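Phosphoglycerate kinase (Coxiella burnetii, PDB 4NG4) catalyses the reversible transfer of a phosphoryl group between ATP and 3-phosphoglycerate, a step of glycolysis, working as a monomer. Local coordinates at residues L52-K57 with A174-I179; D145-D150 with A163-Y168; N214-V219 with Q254-K259; D272-D277 with A283-K288; Q336-L341 with D364-T369. All coordinates share one frame; numbering follows the deposited sequence.

Contact 1: residues L52-K57 with A174-I179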
# COMPACT_ATOMS: atom_id res chain seq x y z
N LEU A 52 14.15 -11.45 -2.52
CA LEU A 52 15.18 -12.49 -2.58
C LEU A 52 14.71 -13.87 -2.10
O LEU A 52 14.83 -14.84 -2.84
CB LEU A 52 16.42 -12.05 -1.80
CG LEU A 52 17.69 -12.76 -2.25
CD1 LEU A 52 18.12 -12.18 -3.60
CD2 LEU A 52 18.78 -12.62 -1.20
N PRO A 53 14.16 -13.97 -0.88
CA PRO A 53 13.84 -15.30 -0.33
C PRO A 53 12.97 -16.18 -1.24
O PRO A 53 13.18 -17.39 -1.30
CB PRO A 53 13.09 -14.97 0.97
CG PRO A 53 13.49 -13.57 1.31
CD PRO A 53 13.68 -12.89 0.00
N THR A 54 12.00 -15.57 -1.92
CA THR A 54 11.13 -16.27 -2.87
C THR A 54 11.97 -16.92 -3.96
O THR A 54 11.70 -18.05 -4.38
CB THR A 54 10.11 -15.32 -3.55
OG1 THR A 54 9.15 -14.87 -2.58
CG2 THR A 54 9.38 -16.02 -4.69
N ILE A 55 13.01 -16.21 -4.39
CA ILE A 55 13.93 -16.72 -5.40
C ILE A 55 14.90 -17.74 -4.79
O ILE A 55 15.33 -18.68 -5.48
CB ILE A 55 14.69 -15.55 -6.08
CG1 ILE A 55 13.69 -14.56 -6.71
CG2 ILE A 55 15.63 -16.08 -7.15
CD1 ILE A 55 14.30 -13.24 -7.14
N GLN A 56 15.24 -17.58 -3.52
CA GLN A 56 16.12 -18.54 -2.84
C GLN A 56 15.42 -19.88 -2.59
O GLN A 56 16.03 -20.93 -2.71
CB GLN A 56 16.64 -17.97 -1.51
CG GLN A 56 17.41 -16.65 -1.63
CD GLN A 56 18.19 -16.32 -0.36
OE1 GLN A 56 19.29 -16.83 -0.16
NE2 GLN A 56 17.63 -15.46 0.48
N LYS A 57 14.14 -19.83 -2.24
CA LYS A 57 13.36 -21.03 -1.96
C LYS A 57 13.09 -21.84 -3.24
O LYS A 57 13.04 -23.07 -3.20
CB LYS A 57 12.03 -20.67 -1.26
CG LYS A 57 11.26 -21.88 -0.70
CD LYS A 57 10.30 -21.50 0.44
CE LYS A 57 9.20 -20.53 -0.01
NZ LYS A 57 8.20 -20.26 1.06
N ALA A 174 0.19 -17.98 -5.45
CA ALA A 174 0.81 -16.79 -4.89
C ALA A 174 2.11 -17.16 -4.19
O ALA A 174 2.23 -18.25 -3.62
CB ALA A 174 -0.15 -16.11 -3.93
N GLY A 175 3.08 -16.25 -4.23
CA GLY A 175 4.34 -16.41 -3.52
C GLY A 175 4.20 -15.95 -2.08
O GLY A 175 3.16 -15.41 -1.71
N PRO A 176 5.26 -16.13 -1.26
CA PRO A 176 5.22 -15.77 0.17
C PRO A 176 5.11 -14.26 0.49
O PRO A 176 4.57 -13.91 1.54
CB PRO A 176 6.53 -16.36 0.72
CG PRO A 176 7.41 -16.49 -0.44
CD PRO A 176 6.54 -16.76 -1.62
N LEU A 177 5.58 -13.38 -0.38
CA LEU A 177 5.44 -11.94 -0.10
C LEU A 177 3.99 -11.50 -0.19
O LEU A 177 3.48 -10.86 0.72
CB LEU A 177 6.32 -11.10 -1.04
CG LEU A 177 7.73 -10.85 -0.51
CD1 LEU A 177 8.45 -12.17 -0.23
CD2 LEU A 177 8.50 -10.01 -1.50
N LEU A 178 3.32 -11.86 -1.28
CA LEU A 178 1.90 -11.59 -1.46
C LEU A 178 1.16 -12.26 -0.32
O LEU A 178 0.15 -11.74 0.15
CB LEU A 178 1.43 -12.08 -2.84
CG LEU A 178 0.04 -11.70 -3.35
CD1 LEU A 178 0.04 -11.72 -4.86
CD2 LEU A 178 -1.04 -12.63 -2.79
N ILE A 179 1.73 -13.38 0.17
CA ILE A 179 1.20 -14.07 1.34
C ILE A 179 1.35 -13.24 2.62
O ILE A 179 0.39 -13.09 3.37
CB ILE A 179 1.83 -15.46 1.57
CG1 ILE A 179 1.37 -16.44 0.49
CG2 ILE A 179 1.44 -16.00 2.92
CD1 ILE A 179 2.14 -17.75 0.48

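Contact 2: residues D145-D150 with A163-Y168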
# COMPACT_ATOMS: atom_id res chain seq x y z
N ASP A 145 5.53 -24.16 -16.44
CA ASP A 145 4.68 -25.15 -15.79
C ASP A 145 3.85 -24.47 -14.70
O ASP A 145 2.64 -24.68 -14.63
CB ASP A 145 5.52 -26.24 -15.13
CG ASP A 145 6.29 -27.07 -16.13
OD1 ASP A 145 5.64 -27.76 -16.94
OD2 ASP A 145 7.54 -27.03 -16.09
N ILE A 146 4.51 -23.67 -13.87
CA ILE A 146 3.87 -22.98 -12.75
C ILE A 146 4.11 -21.48 -12.80
O ILE A 146 5.23 -21.04 -13.09
CB ILE A 146 4.37 -23.50 -11.38
CG1 ILE A 146 4.15 -25.01 -11.25
CG2 ILE A 146 3.66 -22.78 -10.24
CD1 ILE A 146 4.81 -25.60 -10.04
N PHE A 147 3.07 -20.70 -12.51
CA PHE A 147 3.18 -19.25 -12.36
C PHE A 147 2.98 -18.87 -10.91
O PHE A 147 2.02 -19.30 -10.28
CB PHE A 147 2.15 -18.53 -13.22
CG PHE A 147 2.17 -17.03 -13.07
CD1 PHE A 147 3.32 -16.31 -13.36
CD2 PHE A 147 1.05 -16.34 -12.63
CE1 PHE A 147 3.36 -14.94 -13.24
CE2 PHE A 147 1.08 -14.97 -12.49
CZ PHE A 147 2.24 -14.27 -12.80
N VAL A 148 3.89 -18.04 -10.39
CA VAL A 148 3.83 -17.57 -9.01
C VAL A 148 3.68 -16.05 -8.99
O VAL A 148 4.65 -15.33 -9.29
CB VAL A 148 5.09 -17.97 -8.23
CG1 VAL A 148 4.96 -17.60 -6.78
CG2 VAL A 148 5.32 -19.45 -8.36
N MET A 149 2.48 -15.56 -8.67
CA MET A 149 2.25 -14.13 -8.49
C MET A 149 2.72 -13.74 -7.11
O MET A 149 2.03 -13.98 -6.12
CB MET A 149 0.77 -13.77 -8.66
CG MET A 149 0.44 -12.26 -8.48
SD MET A 149 1.61 -11.16 -9.31
CE MET A 149 0.62 -9.69 -9.52
N ASP A 150 3.89 -13.12 -7.06
CA ASP A 150 4.51 -12.69 -5.82
C ASP A 150 4.67 -11.16 -5.81
O ASP A 150 5.66 -10.66 -5.27
CB ASP A 150 5.86 -13.38 -5.69
CG ASP A 150 6.47 -13.27 -4.30
OD1 ASP A 150 5.73 -13.46 -3.30
OD2 ASP A 150 7.69 -13.00 -4.23
N ALA A 163 -2.16 -10.69 -14.41
CA ALA A 163 -3.52 -11.20 -14.45
C ALA A 163 -3.73 -12.23 -15.57
O ALA A 163 -4.13 -13.36 -15.31
CB ALA A 163 -4.47 -10.04 -14.62
N GLY A 164 -3.47 -11.81 -16.80
CA GLY A 164 -3.70 -12.66 -17.97
C GLY A 164 -2.95 -13.97 -17.92
O GLY A 164 -3.53 -15.03 -18.15
N VAL A 165 -1.65 -13.91 -17.62
CA VAL A 165 -0.82 -15.10 -17.57
C VAL A 165 -1.37 -16.12 -16.58
O VAL A 165 -1.45 -17.32 -16.90
CB VAL A 165 0.67 -14.80 -17.26
CG1 VAL A 165 0.83 -14.07 -15.94
CG2 VAL A 165 1.47 -16.08 -17.25
N ALA A 166 -1.79 -15.65 -15.40
CA ALA A 166 -2.37 -16.52 -14.37
C ALA A 166 -3.70 -17.13 -14.80
O ALA A 166 -4.06 -18.23 -14.35
CB ALA A 166 -2.55 -15.76 -13.05
N ALA A 167 -4.43 -16.44 -15.68
CA ALA A 167 -5.68 -16.95 -16.20
C ALA A 167 -5.48 -18.23 -17.01
O ALA A 167 -6.32 -19.13 -16.96
CB ALA A 167 -6.39 -15.90 -17.03
N TYR A 168 -4.36 -18.31 -17.74
CA TYR A 168 -4.10 -19.41 -18.69
C TYR A 168 -2.87 -20.30 -18.39
O TYR A 168 -2.47 -21.11 -19.23
CB TYR A 168 -3.94 -18.84 -20.12
CG TYR A 168 -5.10 -17.99 -20.58
CD1 TYR A 168 -6.30 -18.57 -20.99
CD2 TYR A 168 -4.99 -16.60 -20.62
CE1 TYR A 168 -7.37 -17.80 -21.42
CE2 TYR A 168 -6.06 -15.80 -21.05
CZ TYR A 168 -7.25 -16.42 -21.45
OH TYR A 168 -8.32 -15.66 -21.88

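Contact 3: residues N214-V219 with Q254-K259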
# COMPACT_ATOMS: atom_id res chain seq x y z
N ASN A 214 -15.81 0.92 3.50
CA ASN A 214 -15.52 -0.48 3.77
C ASN A 214 -15.15 -0.67 5.24
O ASN A 214 -15.59 -1.62 5.86
CB ASN A 214 -14.39 -0.99 2.85
CG ASN A 214 -14.22 -2.53 2.89
OD1 ASN A 214 -15.16 -3.28 2.65
ND2 ASN A 214 -13.01 -2.97 3.16
N LEU A 215 -14.35 0.25 5.78
CA LEU A 215 -13.91 0.16 7.18
C LEU A 215 -15.07 0.40 8.16
O LEU A 215 -15.08 -0.15 9.26
CB LEU A 215 -12.75 1.13 7.46
CG LEU A 215 -11.47 0.89 6.65
CD1 LEU A 215 -10.46 2.03 6.83
CD2 LEU A 215 -10.85 -0.46 6.99
N LEU A 216 -16.05 1.19 7.76
CA LEU A 216 -17.20 1.47 8.60
C LEU A 216 -17.90 0.20 8.99
O LEU A 216 -18.34 0.08 10.12
CB LEU A 216 -18.18 2.37 7.88
CG LEU A 216 -19.22 3.02 8.79
CD1 LEU A 216 -18.57 4.20 9.53
CD2 LEU A 216 -20.40 3.47 7.96
N ASP A 217 -18.00 -0.76 8.08
CA ASP A 217 -18.68 -2.02 8.38
C ASP A 217 -17.86 -2.94 9.25
O ASP A 217 -18.29 -4.05 9.56
CB ASP A 217 -18.98 -2.77 7.09
CG ASP A 217 -19.67 -1.90 6.08
OD1 ASP A 217 -20.65 -1.21 6.46
OD2 ASP A 217 -19.23 -1.91 4.91
N LYS A 218 -16.67 -2.50 9.63
CA LYS A 218 -15.69 -3.36 10.26
C LYS A 218 -15.14 -2.85 11.58
O LYS A 218 -14.84 -3.64 12.45
CB LYS A 218 -14.55 -3.61 9.26
CG LYS A 218 -14.92 -4.67 8.22
CD LYS A 218 -14.15 -4.57 6.91
CE LYS A 218 -14.83 -5.43 5.83
NZ LYS A 218 -14.11 -5.46 4.51
N VAL A 219 -14.99 -1.53 11.72
CA VAL A 219 -14.29 -0.94 12.86
C VAL A 219 -15.21 -0.68 14.04
O VAL A 219 -16.43 -0.71 13.91
CB VAL A 219 -13.62 0.39 12.47
CG1 VAL A 219 -12.76 0.20 11.25
CG2 VAL A 219 -14.66 1.50 12.24
N GLN A 254 -21.34 14.33 5.61
CA GLN A 254 -22.44 14.43 6.56
C GLN A 254 -23.19 13.12 6.63
O GLN A 254 -23.51 12.64 7.71
CB GLN A 254 -23.40 15.55 6.16
CG GLN A 254 -24.32 16.02 7.30
CD GLN A 254 -25.62 16.63 6.82
OE1 GLN A 254 -25.87 16.78 5.62
NE2 GLN A 254 -26.47 16.97 7.77
N GLN A 255 -23.46 12.55 5.47
CA GLN A 255 -24.16 11.28 5.40
C GLN A 255 -23.32 10.15 5.97
O GLN A 255 -23.85 9.21 6.55
CB GLN A 255 -24.52 10.96 3.97
CG GLN A 255 -25.46 9.80 3.81
CD GLN A 255 -25.42 9.25 2.42
OE1 GLN A 255 -24.49 8.51 2.05
NE2 GLN A 255 -26.42 9.60 1.63
N PHE A 256 -22.01 10.22 5.78
CA PHE A 256 -21.13 9.21 6.36
C PHE A 256 -21.13 9.30 7.89
O PHE A 256 -21.14 8.28 8.58
CB PHE A 256 -19.71 9.35 5.82
CG PHE A 256 -18.78 8.32 6.37
CD1 PHE A 256 -18.15 8.51 7.58
CD2 PHE A 256 -18.57 7.14 5.69
CE1 PHE A 256 -17.31 7.54 8.10
CE2 PHE A 256 -17.75 6.18 6.20
CZ PHE A 256 -17.11 6.38 7.41
N TRP A 257 -21.13 10.53 8.41
CA TRP A 257 -21.23 10.77 9.86
C TRP A 257 -22.48 10.09 10.41
O TRP A 257 -22.42 9.46 11.46
CB TRP A 257 -21.27 12.28 10.21
CG TRP A 257 -21.13 12.49 11.71
CD1 TRP A 257 -19.96 12.59 12.43
CD2 TRP A 257 -22.18 12.57 12.66
NE1 TRP A 257 -20.23 12.73 13.76
CE2 TRP A 257 -21.58 12.72 13.94
CE3 TRP A 257 -23.57 12.52 12.57
CZ2 TRP A 257 -22.33 12.85 15.10
CZ3 TRP A 257 -24.31 12.65 13.72
CH2 TRP A 257 -23.69 12.81 14.98
N GLU A 258 -23.59 10.22 9.69
CA GLU A 258 -24.86 9.66 10.14
C GLU A 258 -24.86 8.12 10.10
O GLU A 258 -25.27 7.49 11.06
CB GLU A 258 -26.01 10.22 9.30
CG GLU A 258 -26.23 11.71 9.55
CD GLU A 258 -27.30 12.32 8.65
OE1 GLU A 258 -27.92 11.57 7.84
OE2 GLU A 258 -27.52 13.56 8.76
N LYS A 259 -24.36 7.55 9.01
CA LYS A 259 -24.18 6.11 8.90
C LYS A 259 -23.41 5.58 10.09
O LYS A 259 -23.72 4.51 10.63
CB LYS A 259 -23.40 5.76 7.64
CG LYS A 259 -24.23 5.60 6.35
CD LYS A 259 -23.40 6.06 5.13
CE LYS A 259 -23.52 5.18 3.91
NZ LYS A 259 -22.31 5.37 3.07

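Contact 4: residues D272-D277 with A283-K288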
# COMPACT_ATOMS: atom_id res chain seq x y z
N ASP A 272 -9.97 20.29 19.53
CA ASP A 272 -8.99 21.39 19.51
C ASP A 272 -7.96 21.20 18.38
O ASP A 272 -7.64 20.07 18.01
CB ASP A 272 -8.30 21.57 20.88
CG ASP A 272 -7.60 20.31 21.40
OD1 ASP A 272 -7.60 19.25 20.74
OD2 ASP A 272 -7.02 20.40 22.50
N VAL A 273 -7.46 22.31 17.83
CA VAL A 273 -6.56 22.32 16.66
C VAL A 273 -5.48 23.38 16.80
O VAL A 273 -5.61 24.30 17.61
CB VAL A 273 -7.34 22.64 15.35
CG1 VAL A 273 -8.28 21.51 14.97
CG2 VAL A 273 -8.11 23.94 15.50
N ILE A 274 -4.41 23.29 16.02
CA ILE A 274 -3.45 24.38 16.00
C ILE A 274 -3.49 25.11 14.67
O ILE A 274 -3.36 24.50 13.61
CB ILE A 274 -2.01 23.96 16.34
CG1 ILE A 274 -1.11 25.19 16.44
CG2 ILE A 274 -1.46 23.06 15.29
CD1 ILE A 274 -0.03 25.07 17.52
N VAL A 275 -3.65 26.42 14.76
CA VAL A 275 -3.90 27.25 13.60
C VAL A 275 -2.82 28.31 13.46
O VAL A 275 -2.17 28.68 14.43
CB VAL A 275 -5.29 27.95 13.67
CG1 VAL A 275 -6.39 26.95 13.97
CG2 VAL A 275 -5.32 29.05 14.71
N ALA A 276 -2.64 28.77 12.23
CA ALA A 276 -1.73 29.86 11.92
C ALA A 276 -2.32 30.54 10.70
O ALA A 276 -3.21 29.99 10.05
CB ALA A 276 -0.35 29.34 11.61
N ASP A 277 -1.84 31.74 10.40
CA ASP A 277 -2.35 32.49 9.25
C ASP A 277 -1.42 32.40 8.02
O ASP A 277 -1.64 33.09 7.02
CB ASP A 277 -2.67 33.94 9.64
CG ASP A 277 -1.44 34.83 9.71
OD1 ASP A 277 -0.31 34.30 9.88
OD2 ASP A 277 -1.62 36.07 9.61
N ALA A 283 5.62 31.40 11.53
CA ALA A 283 4.43 32.16 11.96
C ALA A 283 3.91 31.72 13.32
O ALA A 283 4.26 30.65 13.81
CB ALA A 283 3.34 32.00 10.93
N LYS A 284 3.06 32.56 13.93
CA LYS A 284 2.39 32.22 15.20
C LYS A 284 1.51 30.97 15.13
O LYS A 284 0.45 31.01 14.50
CB LYS A 284 1.51 33.37 15.67
CG LYS A 284 2.25 34.51 16.32
CD LYS A 284 2.18 34.43 17.85
CE LYS A 284 2.81 35.68 18.51
NZ LYS A 284 1.90 36.86 18.59
N ALA A 285 1.92 29.88 15.78
CA ALA A 285 1.04 28.72 15.92
C ALA A 285 0.24 28.95 17.19
O ALA A 285 0.81 29.33 18.22
CB ALA A 285 1.85 27.42 16.02
N THR A 286 -1.08 28.76 17.10
CA THR A 286 -2.00 29.02 18.21
C THR A 286 -2.96 27.87 18.45
O THR A 286 -3.68 27.47 17.55
CB THR A 286 -2.84 30.25 17.93
OG1 THR A 286 -1.97 31.35 17.64
CG2 THR A 286 -3.73 30.58 19.13
N VAL A 287 -2.98 27.35 19.68
CA VAL A 287 -3.87 26.25 20.04
C VAL A 287 -5.24 26.82 20.41
O VAL A 287 -5.35 27.76 21.20
CB VAL A 287 -3.31 25.38 21.18
CG1 VAL A 287 -4.28 24.25 21.52
CG2 VAL A 287 -1.94 24.83 20.78
N LYS A 288 -6.28 26.23 19.83
CA LYS A 288 -7.61 26.81 19.80
C LYS A 288 -8.67 25.74 19.96
O LYS A 288 -8.46 24.58 19.59
CB LYS A 288 -7.87 27.50 18.46
CG LYS A 288 -7.28 28.89 18.31
CD LYS A 288 -8.08 29.76 17.34
CE LYS A 288 -7.53 31.17 17.30
NZ LYS A 288 -8.49 32.16 16.75

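Contact 5: residues Q336-L341 with D364-T369. With MG (magnesium ion), chain D.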
# COMPACT_ATOMS: atom_id res chain seq x y z
N GLN A 336 3.29 17.88 16.04
CA GLN A 336 3.11 17.30 17.37
C GLN A 336 1.97 16.29 17.34
O GLN A 336 2.08 15.22 17.92
CB GLN A 336 2.93 18.39 18.46
CG GLN A 336 3.37 17.97 19.90
CD GLN A 336 3.99 19.13 20.75
OE1 GLN A 336 4.36 20.20 20.22
NE2 GLN A 336 4.12 18.91 22.07
N GLY A 337 0.90 16.61 16.62
CA GLY A 337 -0.25 15.69 16.51
C GLY A 337 0.06 14.32 15.92
O GLY A 337 -0.38 13.29 16.45
N THR A 338 0.83 14.32 14.84
CA THR A 338 1.10 13.10 14.08
C THR A 338 2.15 12.26 14.78
O THR A 338 2.05 11.05 14.78
CB THR A 338 1.50 13.43 12.64
OG1 THR A 338 0.46 14.22 12.06
CG2 THR A 338 1.69 12.16 11.81
N ARG A 339 3.15 12.88 15.39
CA ARG A 339 4.10 12.15 16.24
C ARG A 339 3.37 11.49 17.41
O ARG A 339 3.45 10.28 17.60
CB ARG A 339 5.18 13.08 16.78
CG ARG A 339 6.40 12.35 17.35
CD ARG A 339 7.19 13.25 18.29
NE ARG A 339 7.15 14.64 17.82
CZ ARG A 339 8.00 15.19 16.95
NH1 ARG A 339 9.02 14.48 16.45
NH2 ARG A 339 7.84 16.45 16.60
N ALA A 340 2.65 12.30 18.18
CA ALA A 340 1.87 11.81 19.31
C ALA A 340 1.14 10.55 18.93
O ALA A 340 1.20 9.56 19.64
CB ALA A 340 0.88 12.86 19.76
N LEU A 341 0.45 10.61 17.80
CA LEU A 341 -0.31 9.48 17.30
C LEU A 341 0.62 8.32 17.00
O LEU A 341 0.39 7.19 17.45
CB LEU A 341 -1.10 9.87 16.05
CG LEU A 341 -1.91 8.75 15.37
CD1 LEU A 341 -3.14 8.39 16.20
CD2 LEU A 341 -2.30 9.16 13.96
N ASP A 364 9.19 7.51 9.14
CA ASP A 364 10.62 7.65 8.91
C ASP A 364 11.16 8.86 9.68
O ASP A 364 12.18 8.75 10.34
CB ASP A 364 10.89 7.77 7.41
CG ASP A 364 12.35 7.68 7.07
OD1 ASP A 364 13.20 7.45 7.96
OD2 ASP A 364 12.64 7.86 5.87
N LYS A 365 10.48 10.00 9.60
CA LYS A 365 10.96 11.24 10.22
C LYS A 365 11.08 11.15 11.73
O LYS A 365 12.00 11.70 12.32
CB LYS A 365 10.02 12.41 9.91
CG LYS A 365 10.49 13.75 10.48
CD LYS A 365 9.70 14.91 9.90
CE LYS A 365 10.43 16.21 10.05
NZ LYS A 365 9.57 17.32 9.61
N PHE A 366 10.14 10.44 12.34
CA PHE A 366 10.12 10.26 13.79
C PHE A 366 10.90 9.00 14.20
O PHE A 366 10.92 8.64 15.38
CB PHE A 366 8.66 10.15 14.27
CG PHE A 366 7.76 11.25 13.75
CD1 PHE A 366 8.15 12.58 13.79
CD2 PHE A 366 6.49 10.94 13.26
CE1 PHE A 366 7.31 13.58 13.32
CE2 PHE A 366 5.63 11.94 12.80
CZ PHE A 366 6.04 13.26 12.83
N ASN A 367 11.55 8.35 13.23
CA ASN A 367 12.22 7.05 13.41
C ASN A 367 11.43 6.07 14.26
O ASN A 367 11.90 5.60 15.30
CB ASN A 367 13.65 7.23 13.96
CG ASN A 367 14.60 7.84 12.92
OD1 ASN A 367 15.59 8.50 13.27
ND2 ASN A 367 14.30 7.63 11.64
N LEU A 368 10.20 5.78 13.81
CA LEU A 368 9.32 4.81 14.47
C LEU A 368 8.92 3.63 13.57
O LEU A 368 8.13 2.78 14.00
CB LEU A 368 8.07 5.53 14.97
CG LEU A 368 8.28 6.38 16.22
CD1 LEU A 368 7.08 7.25 16.45
CD2 LEU A 368 8.55 5.50 17.43
N THR A 369 9.47 3.57 12.35
CA THR A 369 9.08 2.56 11.36
C THR A 369 9.10 1.09 11.84
O THR A 369 8.12 0.35 11.66
CB THR A 369 9.94 2.69 10.08
OG1 THR A 369 9.66 3.95 9.45
CG2 THR A 369 9.64 1.58 9.11
MG MG D . 0.84 16.47 12.72

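Contact 1: residues L52-K57 with A174-I179
The hydroxyl oxygen OG1 of T54 sits against the ring of P176 and the CD1 methyl of L177, and its polar need is met from beside the contact by a hydrogen bond with OD2 of D150. The proline supplies the closest carbon, CG, 3.2 Å from T54 OG1, with P176 CD almost as near; L177 CD1 follows at 3.6 Å from the same oxygen. With chi1 at -68°, OG1 of T54 lies beside its own backbone N, and the methyl CG2 is placed anti to that N. A small side chain that is half polar and half methyl suits this buried position, where it meets both an acid and an apolar ring. Further out, K57 passes P176 in the opposite direction: its chain turns at chi3 (63°) and brings NZ to 4.1 Å from CG of the proline.

On the other side, G175 holds the N-cap position of helix 176-190, and P176 takes the first turn, where a proline costs no helical N-H bond. This helix follows edge strand 171-174 of the N-terminal domain and, as in other phosphoglycerate kinases, runs toward the C-terminal domain. R47, predicted to bind substrate, lies in the first turn of helix 46-60. D150 OD1 takes the backbone N-H of L177. The positive end of helix 176-190 would probably favour its charge, but the nearby E31 carboxylate would oppose it, leaving the charge uncertain. The direct touch is thus hydroxyl oxygen against carbon; the polar link between the helices is D150.

Contact 2: residues D145-D150 with A163-Y168
F147 turns its ring toward V165 and A166: its CB points at the helix, and with CG anti to the backbone N (chi1 178°) the ring is laid against both residues. One face receives a methyl: V165 CG1 stands 3.7 Å from the ring centroid of F147, 21° off the normal, a CH-pi contact displaced toward CZ. The valine achieves this with chi1 of 58°, which sets CG1 between its own N and carbonyl carbon while CG2 takes the anti place. The backbone N of M149, two residues along the strand, lies above the opposite face, toward its rim. The small methyl of A166 comes in obliquely, its CB 3.7 Å from F147 CD2; alanine allows the helix backbone close to a bulky aromatic.

These residues belong to a beta-alpha-beta unit, strand 146-149, helix 160-168 and strand 171-174, in the parallel sheet of the N-terminal domain. Within it F147 bonds through its backbone to L171 and C173, so the strand holding the ring is itself tied to the strand that follows the helix. Around the unit, V165 also touches M140 of helix 134-142, and the C-terminal helix 392-401 adds I396 against A166 and L397 against M149.

Contact 3: residues N214-V219 with Q254-K259
Apolar packing carries this contact, and L216 is at its middle. The leucine extends from the C-terminal part of helix 209-216: its CB points at helix 250-263, and CG anti to the backbone N (chi1 -164°) extends both delta methyls that way. CD1 meets the far end of the phenylalanine ring, 3.4 Å from CZ of F256, approaching obliquely. The two side chains come from opposite directions, and F256, likewise with its CG anti to N (chi1 -179°), reaches over with its ring end. The other methyl, CD2 of L216, rests 3.8 Å from CB of K259, using the aliphatic root of a lysine that stays partly exposed. A branched leucine can thus serve a buried ring and a surface chain at once.

Polar interactions lie off to the sides. The carbonyl of L215 accepts two backbone N-H groups, those of V219 and K218: V219 N is 2.8 Å from L215 O, and K218 N is only slightly farther. N214 ND2 donates to the carbonyl of L386. NZ of K259 has a long, weak ion pair with E213.

In the C-terminal domain, L215 and V219 press on strand 196-202 of the parallel sheet, while L216 continues along helix 250-263 to A260 and K263. F256 also touches L267 in the loop after helix 250-263.

Contact 4: residues D272-D277 with A283-K288
V273 and K288 face each other through two reciprocal backbone bonds, V273 N to K288 O and K288 N to V273 O, each 3.0 Å. V275 and T286 repeat the arrangement: V275 N to T286 O measures 3.0 Å and is the straighter at its hydrogen (171°), though the donor is tilted from the carbonyl plane, while T286 N reaches V275 O at 2.9 Å. Between them I274 and V287 form a non-hydrogen-bonded pair. There CD1 of I274 lies 3.4 Å from CB of A285 and 3.8 Å from CG2 of V287. On the other face CG2 of V275 comes 3.9 Å from CD of K288, whose extended methylenes run across the valine at about a right angle.

Together the strands make a beta hairpin, and its first strand, 272-276, is the middle one of a three-stranded antiparallel sheet completed by 298-300. Beta-branched V273, I274, V275, T286 and V287 suit such extended backbone. K288 NZ forms a salt bridge with E297 and a hydrogen bond to A292 O. D272 OD2 is hydrogen-bonded to N305 N and OD1 to T306 OG1, in the first turn of helix 304-316. I274 packs on D301, and A276 on F334, both residues of the magnesium site.

Contact 5: residues Q336-L341 with D364-T369
Both faces of the F366 ring have a neighbour: the CB of R339 stands over the centre of one, and the CB of K365, the preceding residue, lies toward the rim of the other. The arginine methylene makes a CH-pi contact 4.0 Å from the centroid of the F366 ring, only 7° off the normal. Farther along the same chain the guanidinium lies beside the CD1-CE1 rim: NH1 of R339 is 3.4 Å from CD1 of F366, and CE1 of the ring lies over one guanidinium face. The planes are 60° apart, so this is no flat stack. Extended as far as CD, the arginine then bends at chi3 (-34°), which brings its planar end to that rim, while its aliphatic half covers the phenylalanine.

T338 CG2 lies 4.1 Å from F366 CE2, the two side chains crossing at about a right angle. Its other branch does different work: OG1 of T338 binds the magnesium ion at 2.4 Å, so one small residue offers a methyl to the aromatic and an oxygen to the metal. Weak bonds from I326 N and G327 N also reach that oxygen.

F366 follows helix 357-365, which ends in a Schellman motif at N367, where phi is positive. D301 and F334 complete the protein part of the magnesium site, and D301 also accepts the N-H of G337. The arrangement thus joins the start of helix 336-347 to the end of the helix carrying T359, a predicted ATP residue, in the nucleotide-binding domain.

Contacts 1 and 2 belong to the N-terminal domain and touch each other: D150, just past strand 146-149, holds both sides of contact 1. Contacts 3, 4 and 5 lie in the C-terminal, nucleotide-binding domain without touching; contact 4 comes about 7 Å from contact 5, nearest atoms. Contacts 2 and 3 are buried and purely apolar across their segments, each built on a phenylalanine, yet one joins strand to helix and the other helix to helix. Contact 4 alone is a sheet pairing held by backbone bonds, partly at the surface. Contacts 1 and 5 are partly buried, and each has a threonine whose oxygen serves a partner beyond the packing, a carboxylate in one and magnesium in the other.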